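Local coordinates for amino acid adenylation domain-containing protein (Bacillus stratosphericus LAMA 585, PDB 6ULY), which probably activates an alpha-keto acid as its acyl adenylate for nonribosomal depsipeptide synthesis, and binds a keto acyl adenylate, at residues K308-F313 against F344-G349. Residues are numbered along the deposited sequence; the frame is centred on the assembly and turned at random.
Sequences KTIHRF and FAIERG. With SO4 (sulfate ion), chain E; SO4 (sulfate ion), chain L.
R348, whose backbone carbonyl oxygen meets the edge of the H311 ring, uses NH1 to reach two sulfate ions, probably taken from the crystallisation liquor. The contact belongs to the adenylation core of the ANL family: helix 307-317, the crossover between parallel strands 297-301 and 327-333, meets the loop that follows strand 338-342. The firmer sulfate bond runs from R348 NH1 to O3 of the chain L sulfate, 2.6 Å, bent to 137° at the hydrogen and in the guanidinium plane. O2 of the chain E sulfate is shared by both terminal nitrogens through weak, more strongly bent bonds: R348 NH2 lies 2.6 Å from it and R348 NH1 2.9 Å. R348 NH2 also makes a weak hydrogen bond to L322 O. A backbone hydrogen bond between R348 and G324 ties this loop to the chain leading out of the helix. H311 has CG anti to its own N (chi1 -178°), which carries the imidazole out to the loop. The carbonyl oxygen lies in the ring plane, off the CD2-NE2 edge, with H311 NE2 3.1 Å and H311 CD2 3.2 Å from R348 O. One helix position earlier, I310 supplies the apolar half of the contact. Its CG1 lies between the backbone N and carbonyl carbon (chi1 58°), and the extended chain beyond sends CD1 into I346, the two side chains crossing at about a right angle. N300 and I327 also pack on I310, while I346 rests on P329, so this apolar pair packs against strands 297-301 and 327-333 of the mixed sheet. I310 CD1 meets both branches of its partner, 3.5 Å from I346 CD1 and 3.9 Å from I346 CG2.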
ATOM      1  N   LYS A 308     -25.601  11.867  15.000  1.00 54.28           N
ATOM      2  CA  LYS A 308     -26.473  11.256  15.995  1.00 57.03           C
ATOM      3  C   LYS A 308     -25.698  10.701  17.184  1.00 55.36           C
ATOM      4  O   LYS A 308     -26.284  10.519  18.254  1.00 52.33           O
ATOM      5  CB  LYS A 308     -27.317  10.161  15.344  1.00 57.88           C
ATOM      6  CG  LYS A 308     -28.476  10.718  14.527  1.00 72.13           C
ATOM      7  CD  LYS A 308     -29.304   9.618  13.881  1.00 89.54           C
ATOM      8  CE  LYS A 308     -30.613  10.170  13.333  1.00110.39           C
ATOM      9  NZ  LYS A 308     -31.419   9.135  12.627  1.00115.37           N
ATOM     10  N   THR A 309     -24.399  10.442  17.030  1.00 59.12           N
ATOM     11  CA  THR A 309     -23.599   9.989  18.162  1.00 48.85           C
ATOM     12  C   THR A 309     -23.357  11.128  19.146  1.00 52.98           C
ATOM     13  O   THR A 309     -23.530  10.961  20.360  1.00 53.93           O
ATOM     14  CB  THR A 309     -22.267   9.418  17.671  1.00 52.27           C
ATOM     15  OG1 THR A 309     -22.500   8.231  16.905  1.00 59.41           O
ATOM     16  CG2 THR A 309     -21.354   9.086  18.843  1.00 50.89           C
ATOM     17  N   ILE A 310     -22.957  12.296  18.641  1.00 50.77           N
ATOM     18  CA  ILE A 310     -22.647  13.411  19.528  1.00 51.96           C
ATOM     19  C   ILE A 310     -23.920  13.966  20.154  1.00 55.50           C
ATOM     20  O   ILE A 310     -23.927  14.358  21.327  1.00 48.74           O
ATOM     21  CB  ILE A 310     -21.863  14.503  18.774  1.00 50.52           C
ATOM     22  CG1 ILE A 310     -22.657  15.014  17.572  1.00 56.99           C
ATOM     23  CG2 ILE A 310     -20.507  13.974  18.336  1.00 55.43           C
ATOM     24  CD1 ILE A 310     -21.890  16.005  16.710  1.00 57.42           C
ATOM     25  N   HIS A 311     -25.016  14.009  19.393  1.00 57.78           N
ATOM     26  CA  HIS A 311     -26.264  14.531  19.940  1.00 56.17           C
ATOM     27  C   HIS A 311     -26.774  13.644  21.068  1.00 62.08           C
ATOM     28  O   HIS A 311     -27.179  14.137  22.127  1.00 56.08           O
ATOM     29  CB  HIS A 311     -27.317  14.652  18.840  1.00 54.42           C
ATOM     30  CG  HIS A 311     -28.614  15.230  19.314  1.00 76.18           C
ATOM     31  ND1 HIS A 311     -29.778  14.494  19.384  1.00 78.42           N
ATOM     32  CD2 HIS A 311     -28.927  16.471  19.759  1.00 77.35           C
ATOM     33  CE1 HIS A 311     -30.753  15.259  19.841  1.00 82.13           C
ATOM     34  NE2 HIS A 311     -30.264  16.463  20.075  1.00 82.13           N
ATOM     35  N   ARG A 312     -26.765  12.326  20.856  1.00 59.68           N
ATOM     36  CA  ARG A 312     -27.168  11.409  21.918  1.00 59.72           C
ATOM     37  C   ARG A 312     -26.230  11.522  23.112  1.00 53.81           C
ATOM     38  O   ARG A 312     -26.668  11.465  24.266  1.00 57.15           O
ATOM     39  CB  ARG A 312     -27.195   9.975  21.387  1.00 60.38           C
ATOM     40  CG  ARG A 312     -27.733   8.949  22.372  1.00 65.46           C
ATOM     41  CD  ARG A 312     -29.232   9.097  22.561  1.00 83.02           C
ATOM     42  NE  ARG A 312     -29.692   8.492  23.808  1.00 95.50           N
ATOM     43  CZ  ARG A 312     -30.939   8.571  24.261  1.00103.82           C
ATOM     44  NH1 ARG A 312     -31.861   9.230  23.569  1.00112.23           N
ATOM     45  NH2 ARG A 312     -31.266   7.991  25.409  1.00 93.37           N
ATOM     46  N   PHE A 313     -24.934  11.686  22.851  1.00 51.64           N
ATOM     47  CA  PHE A 313     -23.963  11.849  23.925  1.00 48.81           C
ATOM     48  C   PHE A 313     -24.291  13.070  24.776  1.00 51.34           C
ATOM     49  O   PHE A 313     -24.261  13.006  26.010  1.00 48.02           O
ATOM     50  CB  PHE A 313     -22.566  11.964  23.316  1.00 49.08           C
ATOM     51  CG  PHE A 313     -21.448  11.942  24.311  1.00 42.08           C
ATOM     52  CD1 PHE A 313     -21.007  13.113  24.905  1.00 39.15           C
ATOM     53  CD2 PHE A 313     -20.800  10.755  24.614  1.00 38.70           C
ATOM     54  CE1 PHE A 313     -19.961  13.097  25.799  1.00 36.80           C
ATOM     55  CE2 PHE A 313     -19.753  10.732  25.504  1.00 39.05           C
ATOM     56  CZ  PHE A 313     -19.333  11.906  26.102  1.00 42.45           C
ATOM     57  N   PHE A 344     -16.910  24.821  16.449  1.00 46.74           N
ATOM     58  CA  PHE A 344     -17.469  25.317  17.702  1.00 40.96           C
ATOM     59  C   PHE A 344     -18.978  25.517  17.609  1.00 39.89           C
ATOM     60  O   PHE A 344     -19.538  26.378  18.291  1.00 44.24           O
ATOM     61  CB  PHE A 344     -16.808  26.633  18.111  1.00 38.88           C
ATOM     62  CG  PHE A 344     -15.316  26.628  17.989  1.00 41.92           C
ATOM     63  CD1 PHE A 344     -14.525  26.192  19.032  1.00 45.92           C
ATOM     64  CD2 PHE A 344     -14.706  27.064  16.824  1.00 46.67           C
ATOM     65  CE1 PHE A 344     -13.146  26.191  18.921  1.00 45.24           C
ATOM     66  CE2 PHE A 344     -13.333  27.065  16.707  1.00 43.41           C
ATOM     67  CZ  PHE A 344     -12.552  26.629  17.758  1.00 46.28           C
ATOM     68  N   ALA A 345     -19.648  24.724  16.774  1.00 42.76           N
ATOM     69  CA  ALA A 345     -21.044  24.955  16.434  1.00 46.00           C
ATOM     70  C   ALA A 345     -21.980  23.830  16.849  1.00 42.88           C
ATOM     71  O   ALA A 345     -23.193  23.953  16.644  1.00 49.21           O
ATOM     72  CB  ALA A 345     -21.185  25.180  14.921  1.00 44.57           C
ATOM     73  N   ILE A 346     -21.464  22.735  17.405  1.00 44.53           N
ATOM     74  CA  ILE A 346     -22.327  21.636  17.825  1.00 52.00           C
ATOM     75  C   ILE A 346     -23.089  22.047  19.077  1.00 50.12           C
ATOM     76  O   ILE A 346     -22.503  22.552  20.044  1.00 46.13           O
ATOM     77  CB  ILE A 346     -21.499  20.364  18.063  1.00 51.62           C
ATOM     78  CG1 ILE A 346     -20.890  19.863  16.746  1.00 41.55           C
ATOM     79  CG2 ILE A 346     -22.356  19.282  18.722  1.00 49.16           C
ATOM     80  CD1 ILE A 346     -21.911  19.408  15.710  1.00 50.67           C
ATOM     81  N   GLU A 347     -24.405  21.832  19.064  1.00 55.99           N
ATOM     82  CA  GLU A 347     -25.278  22.244  20.157  1.00 55.57           C
ATOM     83  C   GLU A 347     -26.304  21.158  20.431  1.00 55.90           C
ATOM     84  O   GLU A 347     -26.962  20.676  19.504  1.00 53.27           O
ATOM     85  CB  GLU A 347     -25.989  23.559  19.822  1.00 58.20           C
ATOM     86  CG  GLU A 347     -25.060  24.752  19.708  1.00 60.32           C
ATOM     87  CD  GLU A 347     -25.736  25.955  19.082  1.00 72.67           C
ATOM     88  OE1 GLU A 347     -26.845  25.793  18.528  1.00 71.76           O
ATOM     89  OE2 GLU A 347     -25.157  27.060  19.142  1.00 76.02           O
ATOM     90  N   ARG A 348     -26.444  20.782  21.706  1.00 55.72           N
ATOM     91  CA  ARG A 348     -27.428  19.769  22.073  1.00 55.03           C
ATOM     92  C   ARG A 348     -28.825  20.171  21.613  1.00 56.32           C
ATOM     93  O   ARG A 348     -29.564  19.360  21.043  1.00 64.94           O
ATOM     94  CB  ARG A 348     -27.413  19.540  23.586  1.00 51.74           C
ATOM     95  CG  ARG A 348     -28.293  18.376  24.047  1.00 59.04           C
ATOM     96  CD  ARG A 348     -28.986  18.655  25.382  1.00 60.78           C
ATOM     97  NE  ARG A 348     -28.047  19.075  26.420  1.00 50.67           N
ATOM     98  CZ  ARG A 348     -28.039  20.269  27.011  1.00 44.21           C
ATOM     99  NH1 ARG A 348     -28.933  21.199  26.696  1.00 56.38           N
ATOM    100  NH2 ARG A 348     -27.129  20.528  27.938  1.00 53.09           N
ATOM    101  N   GLY A 349     -29.201  21.423  21.852  1.00 60.76           N
ATOM    102  CA  GLY A 349     -30.524  21.902  21.523  1.00 66.32           C
ATOM    103  C   GLY A 349     -30.783  22.190  20.064  1.00 67.58           C
ATOM    104  O   GLY A 349     -31.906  22.563  19.715  1.00 66.95           O
TER
HETATM  105  S   SO4 E 703     -27.188  24.085  28.601  1.00 78.56           S
HETATM  106  O1  SO4 E 703     -27.306  25.397  28.038  1.00 76.50           O
HETATM  107  O2  SO4 E 703     -26.976  23.134  27.552  1.00 74.76           O
HETATM  108  O3  SO4 E 703     -26.080  24.050  29.509  1.00 70.54           O
HETATM  109  O4  SO4 E 703     -28.393  23.756  29.304  1.00 81.71           O
HETATM  110  S   SO4 L 710     -32.545  21.569  24.932  1.00112.69           S
HETATM  111  O1  SO4 L 710     -32.907  22.794  24.318  1.00112.83           O
HETATM  112  O2  SO4 L 710     -32.544  20.539  23.967  1.00 99.28           O
HETATM  113  O3  SO4 L 710     -31.260  21.690  25.534  1.00 95.63           O
HETATM  114  O4  SO4 L 710     -33.492  21.238  25.929  1.00111.80           O